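Local coordinates for IroE-like serine hydrolase (PDB 3GFF), which probably hydrolyses ester bonds, as a member of the esterase D family with an alpha/beta-hydrolase fold, at residues F55-S60 and S249-G254. Residues are numbered along the deposited sequence; the frame is centred on the assembly and turned at random.
Sequences FDHMAS and SVSHIG
His57 and His252 meet edge on, neither ring lying over the other's face, joined by a hydrogen bond between their two ND1 atoms at 2.7 Å; either nitrogen could be the donor. Each ND1 sits close to the plane of the other ring, and the bond is fairly straight at 161°. The ring planes are turned 33° apart. With CG lodged between its backbone N and carbonyl carbon (chi1 76°), the His57 ring swings over toward helix 250-263, where the CG of His252, anti to its own N, brings ND1 to meet it. Farther round the His57 ring, CE1 comes 3.4 Å from Ser251 OG. Gln54 OE1 is hydrogen-bonded to both His57 NE2 and Ser251 OG, so both nitrogens of His57 are engaged and the ring is fixed in rotation. With His57 cut back to an alanine, His252 ND1 and Gln54 OE1 would probably each lose a partner and a gap would open between the helices. On the side facing the sheet, where it touches Leu48, the extended selenomethionine Met58 lays its CE 3.8 Å from Ser251 CB, and its CG packs on one face of the His57 ring. Phe64 of the second subunit stacks on the His57 ring, and His252 NE2 is hydrogen-bonded to NE2 of that subunit's His252. Nearly parallel, 55-60 and 250-254 thus join at the dimer interface, just after His247, placed consistently with an alpha/beta-hydrolase Ser-His-Asp triad alongside Ser145 and Asp169.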
# COMPACT_ATOMS: atom_id res chain seq x y z
N PHE A 55 1.77 6.06 10.85
CA PHE A 55 1.67 7.28 10.04
C PHE A 55 2.42 7.22 8.72
O PHE A 55 1.84 7.51 7.67
CB PHE A 55 2.14 8.54 10.79
CG PHE A 55 1.97 9.80 9.99
CD1 PHE A 55 0.72 10.44 9.97
CD2 PHE A 55 3.01 10.32 9.26
CE1 PHE A 55 0.53 11.59 9.23
CE2 PHE A 55 2.83 11.48 8.50
CZ PHE A 55 1.58 12.12 8.50
N ASP A 56 3.69 6.84 8.78
CA ASP A 56 4.54 6.75 7.59
C ASP A 56 3.97 5.95 6.40
O ASP A 56 3.91 6.49 5.30
CB ASP A 56 5.92 6.22 7.96
CG ASP A 56 6.80 7.26 8.64
OD1 ASP A 56 6.31 8.31 9.14
OD2 ASP A 56 8.03 7.03 8.63
N HIS A 57 3.56 4.70 6.59
CA HIS A 57 3.05 3.91 5.45
C HIS A 57 1.65 4.33 5.07
O HIS A 57 1.30 4.26 3.89
CB HIS A 57 3.12 2.37 5.68
CG HIS A 57 2.07 1.83 6.60
ND1 HIS A 57 0.90 1.25 6.15
CD2 HIS A 57 2.02 1.76 7.95
CE1 HIS A 57 0.16 0.87 7.18
NE2 HIS A 57 0.82 1.17 8.29
N MSE A 58 0.84 4.75 6.04
CA MSE A 58 -0.54 5.21 5.77
C MSE A 58 -0.53 6.54 5.04
O MSE A 58 -1.15 6.68 3.97
CB MSE A 58 -1.35 5.33 7.06
CG MSE A 58 -1.74 4.00 7.69
SE MSE A 58 -2.96 4.20 9.11
CE MSE A 58 -3.36 2.30 9.39
N ALA A 59 0.19 7.52 5.58
CA ALA A 59 0.33 8.82 4.91
C ALA A 59 0.92 8.68 3.45
O ALA A 59 0.41 9.32 2.53
CB ALA A 59 1.15 9.80 5.78
N SER A 60 1.94 7.83 3.23
CA SER A 60 2.47 7.66 1.85
C SER A 60 1.42 7.01 0.90
O SER A 60 1.34 7.35 -0.29
CB SER A 60 3.81 6.91 1.80
OG SER A 60 3.73 5.59 2.31
N SER A 249 -0.43 -6.91 9.63
CA SER A 249 -0.33 -6.55 8.17
C SER A 249 -1.60 -5.95 7.54
O SER A 249 -1.53 -5.35 6.46
CB SER A 249 0.07 -7.75 7.31
OG SER A 249 -1.05 -8.57 6.99
N VAL A 250 -2.74 -6.12 8.17
CA VAL A 250 -3.97 -5.66 7.54
C VAL A 250 -4.18 -4.14 7.65
O VAL A 250 -5.05 -3.60 6.96
CB VAL A 250 -5.22 -6.42 8.07
CG1 VAL A 250 -5.70 -5.81 9.41
CG2 VAL A 250 -6.34 -6.39 7.01
N SER A 251 -3.37 -3.45 8.46
CA SER A 251 -3.50 -2.00 8.62
C SER A 251 -3.39 -1.31 7.28
O SER A 251 -4.20 -0.41 6.95
CB SER A 251 -2.46 -1.42 9.62
OG SER A 251 -1.10 -1.60 9.19
N HIS A 252 -2.45 -1.77 6.47
CA HIS A 252 -2.19 -1.16 5.16
C HIS A 252 -3.28 -1.38 4.10
O HIS A 252 -3.82 -0.38 3.57
CB HIS A 252 -0.86 -1.62 4.63
CG HIS A 252 -0.35 -0.80 3.48
ND1 HIS A 252 0.36 0.38 3.66
CD2 HIS A 252 -0.39 -1.01 2.15
CE1 HIS A 252 0.71 0.86 2.49
NE2 HIS A 252 0.28 0.03 1.55
N ILE A 253 -3.54 -2.65 3.75
CA ILE A 253 -4.55 -3.01 2.73
C ILE A 253 -5.95 -2.65 3.22
O ILE A 253 -6.85 -2.42 2.40
CB ILE A 253 -4.46 -4.56 2.26
CG1 ILE A 253 -5.11 -4.77 0.89
CG2 ILE A 253 -5.05 -5.52 3.30
CD1 ILE A 253 -4.51 -3.90 -0.30
N GLY A 254 -6.12 -2.64 4.55
CA GLY A 254 -7.40 -2.26 5.18
C GLY A 254 -7.72 -0.79 4.93
O GLY A 254 -8.85 -0.45 4.61